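Local structure of DUF1611 domain-containing protein (Anabaena variabilis, 2OBN) at residues H174-L179 with V341-V346; K185-G190 with M220-N225; Y314-A319 with V334-A339. The protein is of unknown function but pairs a Rossmann-like N-terminal domain with a C-terminal domain of the P-loop NTPase class, which suggests nucleotide binding. The protein carries 2 engineered substitutions. All blocks are in the same frame, centred on the assembly; numbering follows the deposited sequence.

Interaction 1 of 3, residues H174-L179 with V341-V346; sequences HWAAKL and VLLDAV
L343 carries the whole helix-helix contact, laying its branched end against A176 and A177 of the facing helix. CG, anti to the backbone N (chi1 178°), carries that end toward the alanines, and CD2 does most of the touching. This methyl settles on backbone as much as on side chain: it lies 3.5 Å from the N of A177 and 3.7 Å from the C of A176, over the peptide group that links the two alanines. The CB of A176 meets the same CD2 at 3.9 Å, whereas the CB of A177 is equally far, 4.1 Å, from CD1 and CD2 of L343. Two small residues in succession leave room for the leucine to come down on the main chain, and the CA atoms of A177 and L343 are 7.0 Å apart. All three residues are buried and no hydrogen bond crosses the interface. At its border, D344 forms a salt bridge with R180, just past the end of the first helix, while L342 turns to strands 256-262 and 301-307. Helices 166-179 and 340-347 thus pack as neighbours on one face of the central parallel sheet, as in the three-layered alpha/beta fold of P-loop NTPases.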
loop_
_atom_site.group_PDB
_atom_site.type_symbol
_atom_site.label_atom_id
_atom_site.label_comp_id
_atom_site.label_asym_id
_atom_site.label_seq_id
_atom_site.Cartn_x
_atom_site.Cartn_y
_atom_site.Cartn_z
ATOM N N HIS B 174 -15.925 13.749 15.185
ATOM C CA HIS B 174 -15.138 13.846 16.410
ATOM C C HIS B 174 -15.626 14.989 17.309
ATOM O O HIS B 174 -15.736 14.833 18.542
ATOM C CB HIS B 174 -13.640 14.013 16.084
ATOM C CG HIS B 174 -12.838 14.587 17.212
ATOM N ND1 HIS B 174 -12.630 13.916 18.402
ATOM C CD2 HIS B 174 -12.197 15.775 17.331
ATOM C CE1 HIS B 174 -11.908 14.674 19.208
ATOM N NE2 HIS B 174 -11.629 15.806 18.582
ATOM N N TRP B 175 -15.899 16.141 16.705
ATOM C CA TRP B 175 -16.397 17.280 17.470
ATOM C C TRP B 175 -17.794 17.016 18.050
ATOM O O TRP B 175 -18.079 17.450 19.166
ATOM C CB TRP B 175 -16.353 18.565 16.650
ATOM C CG TRP B 175 -14.958 18.932 16.240
ATOM C CD1 TRP B 175 -13.830 18.817 17.001
ATOM C CD2 TRP B 175 -14.550 19.522 15.010
ATOM N NE1 TRP B 175 -12.744 19.256 16.305
ATOM C CE2 TRP B 175 -13.153 19.710 15.084
ATOM C CE3 TRP B 175 -15.225 19.911 13.848
ATOM C CZ2 TRP B 175 -12.415 20.263 14.044
ATOM C CZ3 TRP B 175 -14.494 20.463 12.815
ATOM C CH2 TRP B 175 -13.100 20.637 12.922
ATOM N N ALA B 176 -18.631 16.278 17.318
ATOM C CA ALA B 176 -19.985 15.937 17.792
ATOM C C ALA B 176 -19.924 14.968 18.964
ATOM O O ALA B 176 -20.663 15.131 19.931
ATOM C CB ALA B 176 -20.824 15.340 16.681
ATOM N N ALA B 177 -19.065 13.956 18.869
ATOM C CA ALA B 177 -18.891 13.005 19.978
ATOM C C ALA B 177 -18.359 13.698 21.237
ATOM O O ALA B 177 -18.761 13.354 22.355
ATOM C CB ALA B 177 -17.972 11.893 19.576
ATOM N N LYS B 178 -17.443 14.650 21.052
ATOM C CA LYS B 178 -16.871 15.416 22.175
ATOM C C LYS B 178 -17.936 16.291 22.841
ATOM O O LYS B 178 -17.999 16.412 24.083
ATOM C CB LYS B 178 -15.716 16.313 21.694
ATOM C CG LYS B 178 -15.000 17.020 22.839
ATOM C CD LYS B 178 -13.852 17.919 22.402
ATOM C CE LYS B 178 -13.228 18.562 23.657
ATOM N NZ LYS B 178 -12.129 19.536 23.382
ATOM N N LEU B 179 -18.752 16.918 22.008
ATOM C CA LEU B 179 -19.805 17.811 22.477
ATOM C C LEU B 179 -20.806 17.062 23.340
ATOM O O LEU B 179 -21.343 17.614 24.318
ATOM C CB LEU B 179 -20.520 18.480 21.288
ATOM C CG LEU B 179 -21.552 19.562 21.617
ATOM C CD1 LEU B 179 -20.939 20.777 22.289
ATOM C CD2 LEU B 179 -22.234 19.992 20.355
ATOM N N VAL B 341 -26.802 13.171 13.122
ATOM C CA VAL B 341 -27.502 12.116 12.380
ATOM C C VAL B 341 -26.583 10.904 12.133
ATOM O O VAL B 341 -27.021 9.769 12.274
ATOM C CB VAL B 341 -28.078 12.684 11.054
ATOM C CG1 VAL B 341 -28.485 11.592 10.079
ATOM C CG2 VAL B 341 -29.270 13.611 11.361
ATOM N N LEU B 342 -25.315 11.140 11.799
ATOM C CA LEU B 342 -24.374 10.034 11.559
ATOM C C LEU B 342 -23.689 9.526 12.839
ATOM O O LEU B 342 -23.311 8.355 12.918
ATOM C CB LEU B 342 -23.352 10.411 10.488
ATOM C CG LEU B 342 -23.948 10.814 9.137
ATOM C CD1 LEU B 342 -22.836 11.157 8.149
ATOM C CD2 LEU B 342 -24.867 9.736 8.552
ATOM N N LEU B 343 -23.537 10.393 13.843
ATOM C CA LEU B 343 -22.966 9.963 15.120
ATOM C C LEU B 343 -23.932 8.988 15.772
ATOM O O LEU B 343 -23.508 7.960 16.294
ATOM C CB LEU B 343 -22.676 11.134 16.053
ATOM C CG LEU B 343 -22.108 10.716 17.425
ATOM C CD1 LEU B 343 -20.813 9.911 17.292
ATOM C CD2 LEU B 343 -21.878 11.954 18.274
ATOM N N ASP B 344 -25.228 9.304 15.733
ATOM C CA ASP B 344 -26.250 8.394 16.248
ATOM C C ASP B 344 -26.176 7.047 15.525
ATOM O O ASP B 344 -26.276 6.008 16.164
ATOM C CB ASP B 344 -27.656 8.991 16.072
ATOM C CG ASP B 344 -27.902 10.202 16.960
ATOM O OD1 ASP B 344 -27.142 10.386 17.922
ATOM O OD2 ASP B 344 -28.875 10.964 16.722
ATOM N N ALA B 345 -25.998 7.068 14.195
ATOM C CA ALA B 345 -25.906 5.832 13.409
ATOM C C ALA B 345 -24.705 4.991 13.838
ATOM O O ALA B 345 -24.787 3.761 13.891
ATOM C CB ALA B 345 -25.837 6.148 11.923
ATOM N N VAL B 346 -23.586 5.659 14.120
ATOM C CA VAL B 346 -22.391 4.990 14.639
ATOM C C VAL B 346 -22.667 4.384 16.025
ATOM O O VAL B 346 -22.333 3.211 16.291
ATOM C CB VAL B 346 -21.205 5.986 14.802
ATOM C CG1 VAL B 346 -20.088 5.397 15.677
ATOM C CG2 VAL B 346 -20.669 6.429 13.452
#

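Interaction 2 of 3, residues K185-G190 with M220-N225; sequences KFLATG and MRYGKN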
loop_
_atom_site.group_PDB
_atom_site.type_symbol
_atom_site.label_atom_id
_atom_site.label_comp_id
_atom_site.label_asym_id
_atom_site.label_seq_id
_atom_site.Cartn_x
_atom_site.Cartn_y
_atom_site.Cartn_z
ATOM N N LYS B 185 -11.194 10.788 20.071
ATOM C CA LYS B 185 -9.910 11.132 19.480
ATOM C C LYS B 185 -9.933 11.012 17.956
ATOM O O LYS B 185 -10.421 10.020 17.411
ATOM C CB LYS B 185 -8.774 10.259 19.990
ATOM C CG LYS B 185 -7.450 11.028 19.882
ATOM C CD LYS B 185 -6.228 10.199 19.917
ATOM C CE LYS B 185 -4.986 11.080 20.166
ATOM N NZ LYS B 185 -4.951 12.397 19.465
ATOM N N PHE B 186 -9.392 12.035 17.292
ATOM C CA PHE B 186 -9.242 12.062 15.842
ATOM C C PHE B 186 -7.817 11.591 15.530
ATOM O O PHE B 186 -6.879 12.023 16.189
ATOM C CB PHE B 186 -9.479 13.476 15.307
ATOM C CG PHE B 186 -9.043 13.659 13.875
ATOM C CD1 PHE B 186 -9.847 13.237 12.835
ATOM C CD2 PHE B 186 -7.808 14.238 13.576
ATOM C CE1 PHE B 186 -9.427 13.375 11.507
ATOM C CE2 PHE B 186 -7.388 14.379 12.268
ATOM C CZ PHE B 186 -8.206 13.943 11.227
ATOM N N LEU B 187 -7.666 10.701 14.540
ATOM C CA LEU B 187 -6.353 10.158 14.128
ATOM C C LEU B 187 -6.057 10.499 12.684
ATOM O O LEU B 187 -6.811 10.141 11.791
ATOM C CB LEU B 187 -6.306 8.648 14.326
ATOM C CG LEU B 187 -6.408 8.201 15.780
ATOM C CD1 LEU B 187 -6.448 6.696 15.845
ATOM C CD2 LEU B 187 -5.257 8.743 16.591
ATOM N N ALA B 188 -4.954 11.206 12.471
ATOM C CA ALA B 188 -4.563 11.684 11.152
ATOM C C ALA B 188 -3.812 10.611 10.388
ATOM O O ALA B 188 -2.977 9.922 10.956
ATOM C CB ALA B 188 -3.692 12.939 11.278
ATOM N N THR B 189 -4.105 10.514 9.091
ATOM C CA THR B 189 -3.533 9.507 8.210
ATOM C C THR B 189 -2.950 10.085 6.881
ATOM O O THR B 189 -2.579 9.321 5.973
ATOM C CB THR B 189 -4.604 8.487 7.865
ATOM O OG1 THR B 189 -5.685 9.162 7.212
ATOM C CG2 THR B 189 -5.117 7.801 9.123
ATOM N N GLY B 190 -2.864 11.417 6.779
ATOM C CA GLY B 190 -2.305 12.091 5.606
ATOM C C GLY B 190 -1.492 13.288 6.068
ATOM O O GLY B 190 -1.567 13.673 7.241
HETATM N N MSE B 220 -3.429 1.369 18.204
HETATM C CA MSE B 220 -3.136 0.719 19.496
HETATM C C MSE B 220 -2.595 1.710 20.533
HETATM O O MSE B 220 -2.725 1.488 21.728
HETATM C CB MSE B 220 -2.134 -0.422 19.322
HETATM C CG MSE B 220 -2.624 -1.576 18.479
HETATM SE SE MSE B 220 -4.125 -2.471 19.262
HETATM C CE MSE B 220 -3.267 -3.323 20.746
ATOM N N ARG B 221 -1.995 2.799 20.068
ATOM C CA ARG B 221 -1.408 3.811 20.938
ATOM C C ARG B 221 -2.449 4.597 21.748
ATOM O O ARG B 221 -2.184 4.966 22.886
ATOM C CB ARG B 221 -0.502 4.746 20.102
ATOM C CG ARG B 221 0.144 5.915 20.848
ATOM C CD ARG B 221 1.547 6.260 20.311
ATOM N NE ARG B 221 1.658 6.197 18.857
ATOM N N TYR B 222 -3.635 4.814 21.184
ATOM C CA TYR B 222 -4.688 5.593 21.856
ATOM C C TYR B 222 -5.953 4.819 22.212
ATOM O O TYR B 222 -6.693 5.249 23.080
ATOM C CB TYR B 222 -5.081 6.796 20.976
ATOM C CG TYR B 222 -3.894 7.660 20.617
ATOM C CD1 TYR B 222 -3.345 8.554 21.547
ATOM C CD2 TYR B 222 -3.303 7.570 19.353
ATOM C CE1 TYR B 222 -2.228 9.336 21.224
ATOM C CE2 TYR B 222 -2.205 8.350 19.014
ATOM C CZ TYR B 222 -1.664 9.226 19.951
ATOM O OH TYR B 222 -0.574 9.986 19.598
ATOM N N GLY B 223 -6.176 3.681 21.563
ATOM C CA GLY B 223 -7.400 2.883 21.703
ATOM C C GLY B 223 -7.946 2.525 23.064
ATOM O O GLY B 223 -9.160 2.462 23.251
ATOM N N LYS B 224 -7.058 2.276 24.011
ATOM C CA LYS B 224 -7.460 1.931 25.362
ATOM C C LYS B 224 -7.854 3.172 26.187
ATOM O O LYS B 224 -8.436 3.030 27.263
ATOM C CB LYS B 224 -6.332 1.157 26.053
ATOM C CG LYS B 224 -5.975 -0.165 25.358
ATOM C CD LYS B 224 -4.731 -0.834 25.963
ATOM C CE LYS B 224 -4.322 -2.042 25.125
ATOM N NZ LYS B 224 -3.062 -2.665 25.604
ATOM N N ASN B 225 -7.566 4.373 25.679
ATOM C CA ASN B 225 -7.852 5.604 26.405
ATOM C C ASN B 225 -9.075 6.397 25.956
ATOM O O ASN B 225 -9.380 7.416 26.545
ATOM C CB ASN B 225 -6.618 6.509 26.394
ATOM C CG ASN B 225 -5.475 5.938 27.205
ATOM O OD1 ASN B 225 -5.667 5.411 28.314
ATOM N ND2 ASN B 225 -4.268 6.053 26.669
#
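K185 and Y222 mark the closest approach of the two backbones, their CA atoms 8.0 Å apart, where strand 184-187 passes the C-terminal part of helix 208-222. The two elements belong to a beta-alpha-beta crossover: the chain leaves strand 184-187, an outermost strand of the parallel sheet in this chain, and comes back through helices 191-197 and 208-222 to strand 228-231, which pairs with it. From the strand, K185 and L187 both point toward the helix and meet the Y222 ring from the same side. The lysine lies over one face. Its CD rests on the CG side of the ring, 3.5 Å from CG of Y222, and its CE makes a CH-pi contact 3.4 Å from the ring centroid, 17° off the normal. A bend at the end of the lysine chain (chi4 -40°) leaves NZ above the same face but higher, in a cation-pi interaction 4.6 Å from the centroid. On the opposite face, CG of R221 stands 3.8 Å above the ring plane, so aliphatic carbons of two basic residues sandwich the aromatic group. L187 comes to the ring obliquely, its CD2 methyl 3.6 Å from CD2 of Y222.

Interaction 3 of 3, residues Y314-A319 with V334-A339; sequences YAAKEA and VVRFGA
NH1 of R336, its guanidinium face lying beneath the methyl of A316, is gripped by two oxygens of the loop that leads into helix 313-327: the carbonyl O of L311 and OG1 of T308. These bonds fix how the guanidinium is turned, and in that position its flat side meets CB of A316, 3.5 Å from NH1 and 3.9 Å from CZ of R336. The arginine gets there as an extended arm, CG anti to the backbone N (chi1 -169°) and the chain straight from CG to NE. No hydrogen bond joins the two segments directly; the rest of the contact is apolar. The next residue, F337, reaches for the same alanine with the rim of its ring, CZ lying 4.1 Å from CB of A316, which approaches near the ring plane. K317 crosses the phenylalanine obliquely, its CG 4.0 Å from CZ and its CE 3.9 Å from CE1 of F337. The topology is a beta-alpha-beta crossover of the P-loop-type sheet: helix 313-327 connects strand 301-307 to the adjacent strand 331-332, and the short, weakly bonded helix of about 334-337 that follows leans back on the first turns of that helix. F337 also touches E313 and I320 there. One ring face is taken by its own neighbour, CG of R336 standing 3.7 Å above the plane over its centre. With an alanine here, the methylenes of K317 would probably lose their apolar partner and the aliphatic part of R336 the ring beneath it, opening a gap beside A316. Directly after F337 the chain turns out of the helix at G338, where, at the backbone angles adopted (phi 103°), a CB would collide with the carbonyl O of F337.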
loop_
_atom_site.group_PDB
_atom_site.type_symbol
_atom_site.label_atom_id
_atom_site.label_comp_id
_atom_site.label_asym_id
_atom_site.label_seq_id
_atom_site.Cartn_x
_atom_site.Cartn_y
_atom_site.Cartn_z
ATOM N N TYR B 314 -31.889 23.926 -0.787
ATOM C CA TYR B 314 -33.065 23.165 -1.209
ATOM C C TYR B 314 -32.654 21.908 -1.970
ATOM O O TYR B 314 -33.223 20.834 -1.763
ATOM C CB TYR B 314 -33.951 24.045 -2.090
ATOM C CG TYR B 314 -35.290 23.454 -2.469
ATOM C CD1 TYR B 314 -35.420 22.638 -3.586
ATOM C CD2 TYR B 314 -36.437 23.753 -1.735
ATOM C CE1 TYR B 314 -36.645 22.109 -3.953
ATOM C CE2 TYR B 314 -37.681 23.235 -2.096
ATOM C CZ TYR B 314 -37.776 22.408 -3.210
ATOM O OH TYR B 314 -39.004 21.884 -3.595
ATOM N N ALA B 315 -31.673 22.056 -2.854
ATOM C CA ALA B 315 -31.161 20.943 -3.630
ATOM C C ALA B 315 -30.371 19.982 -2.748
ATOM O O ALA B 315 -30.420 18.759 -2.956
ATOM C CB ALA B 315 -30.291 21.464 -4.781
ATOM N N ALA B 316 -29.637 20.536 -1.780
ATOM C CA ALA B 316 -28.843 19.737 -0.834
ATOM C C ALA B 316 -29.743 18.807 -0.059
ATOM O O ALA B 316 -29.437 17.633 0.096
ATOM C CB ALA B 316 -28.076 20.631 0.138
ATOM N N LYS B 317 -30.853 19.354 0.429
ATOM C CA LYS B 317 -31.837 18.575 1.172
ATOM C C LYS B 317 -32.478 17.504 0.293
ATOM O O LYS B 317 -32.644 16.377 0.735
ATOM C CB LYS B 317 -32.862 19.496 1.838
ATOM C CG LYS B 317 -32.269 20.276 3.018
ATOM C CD LYS B 317 -33.275 21.230 3.630
ATOM C CE LYS B 317 -32.688 21.997 4.823
ATOM N NZ LYS B 317 -33.696 22.967 5.377
ATOM N N GLU B 318 -32.811 17.844 -0.952
ATOM C CA GLU B 318 -33.341 16.840 -1.889
ATOM C C GLU B 318 -32.317 15.729 -2.133
ATOM O O GLU B 318 -32.657 14.543 -2.128
ATOM C CB GLU B 318 -33.740 17.453 -3.226
ATOM C CG GLU B 318 -35.050 18.160 -3.186
ATOM C CD GLU B 318 -35.551 18.577 -4.562
ATOM O OE1 GLU B 318 -34.732 18.707 -5.508
ATOM O OE2 GLU B 318 -36.781 18.776 -4.683
ATOM N N ALA B 319 -31.067 16.111 -2.346
ATOM C CA ALA B 319 -30.010 15.123 -2.585
ATOM C C ALA B 319 -29.887 14.161 -1.386
ATOM O O ALA B 319 -29.761 12.955 -1.564
ATOM C CB ALA B 319 -28.693 15.818 -2.888
ATOM N N VAL B 334 -22.597 16.574 6.881
ATOM C CA VAL B 334 -22.205 16.861 8.273
ATOM C C VAL B 334 -21.568 18.236 8.495
ATOM O O VAL B 334 -21.629 18.797 9.600
ATOM C CB VAL B 334 -21.291 15.748 8.865
ATOM C CG1 VAL B 334 -21.953 14.388 8.707
ATOM C CG2 VAL B 334 -19.906 15.745 8.228
ATOM N N VAL B 335 -20.953 18.762 7.446
ATOM C CA VAL B 335 -20.333 20.078 7.485
ATOM C C VAL B 335 -21.446 21.114 7.456
ATOM O O VAL B 335 -21.480 22.053 8.256
ATOM C CB VAL B 335 -19.388 20.271 6.267
ATOM C CG1 VAL B 335 -18.913 21.721 6.129
ATOM C CG2 VAL B 335 -18.198 19.314 6.368
ATOM N N ARG B 336 -22.387 20.894 6.548
ATOM C CA ARG B 336 -23.484 21.828 6.314
ATOM C C ARG B 336 -24.608 21.812 7.339
ATOM O O ARG B 336 -25.114 22.876 7.717
ATOM C CB ARG B 336 -24.058 21.539 4.931
ATOM C CG ARG B 336 -25.019 22.551 4.406
ATOM C CD ARG B 336 -25.154 22.369 2.909
ATOM N NE ARG B 336 -25.748 23.539 2.281
ATOM C CZ ARG B 336 -25.829 23.734 0.970
ATOM N NH1 ARG B 336 -25.354 22.828 0.110
ATOM N NH2 ARG B 336 -26.389 24.847 0.520
ATOM N N PHE B 337 -25.008 20.620 7.775
ATOM C CA PHE B 337 -26.143 20.482 8.686
ATOM C C PHE B 337 -25.847 19.870 10.055
ATOM O O PHE B 337 -26.760 19.750 10.872
ATOM C CB PHE B 337 -27.244 19.669 8.007
ATOM C CG PHE B 337 -27.681 20.220 6.684
ATOM C CD1 PHE B 337 -28.413 21.405 6.617
ATOM C CD2 PHE B 337 -27.396 19.545 5.501
ATOM C CE1 PHE B 337 -28.833 21.916 5.395
ATOM C CE2 PHE B 337 -27.818 20.051 4.263
ATOM C CZ PHE B 337 -28.539 21.235 4.213
ATOM N N GLY B 338 -24.598 19.493 10.322
ATOM C CA GLY B 338 -24.229 18.872 11.594
ATOM C C GLY B 338 -24.033 17.366 11.473
ATOM O O GLY B 338 -24.607 16.717 10.605
ATOM N N ALA B 339 -23.254 16.799 12.389
ATOM C CA ALA B 339 -22.918 15.383 12.337
ATOM C C ALA B 339 -23.777 14.448 13.186
ATOM O O ALA B 339 -23.582 13.227 13.107
ATOM C CB ALA B 339 -21.454 15.211 12.725
#

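Overall arrangement
All three contacts lie in the P-loop-type domain, and interactions 1 and 3 adjoin, L342 meeting V334 and A176 meeting A339. Interaction 2 touches interaction 1 through H174, beside K185 and F186, yet stays about 11 Å from interaction 3 between nearest atoms. Interaction 1 is buried and without a polar bond, a leucine methyl on alanine side chains and main chain that joins two helices. The other two, partly buried, span shorter crossovers near opposite edges of the sheet and bring in aromatic and basic side chains: a lysine over a tyrosine in interaction 2; in interaction 3, a phenylalanine ring edge and an arginine guanidinium face against one alanine methyl, with lysine methylenes beside the ring.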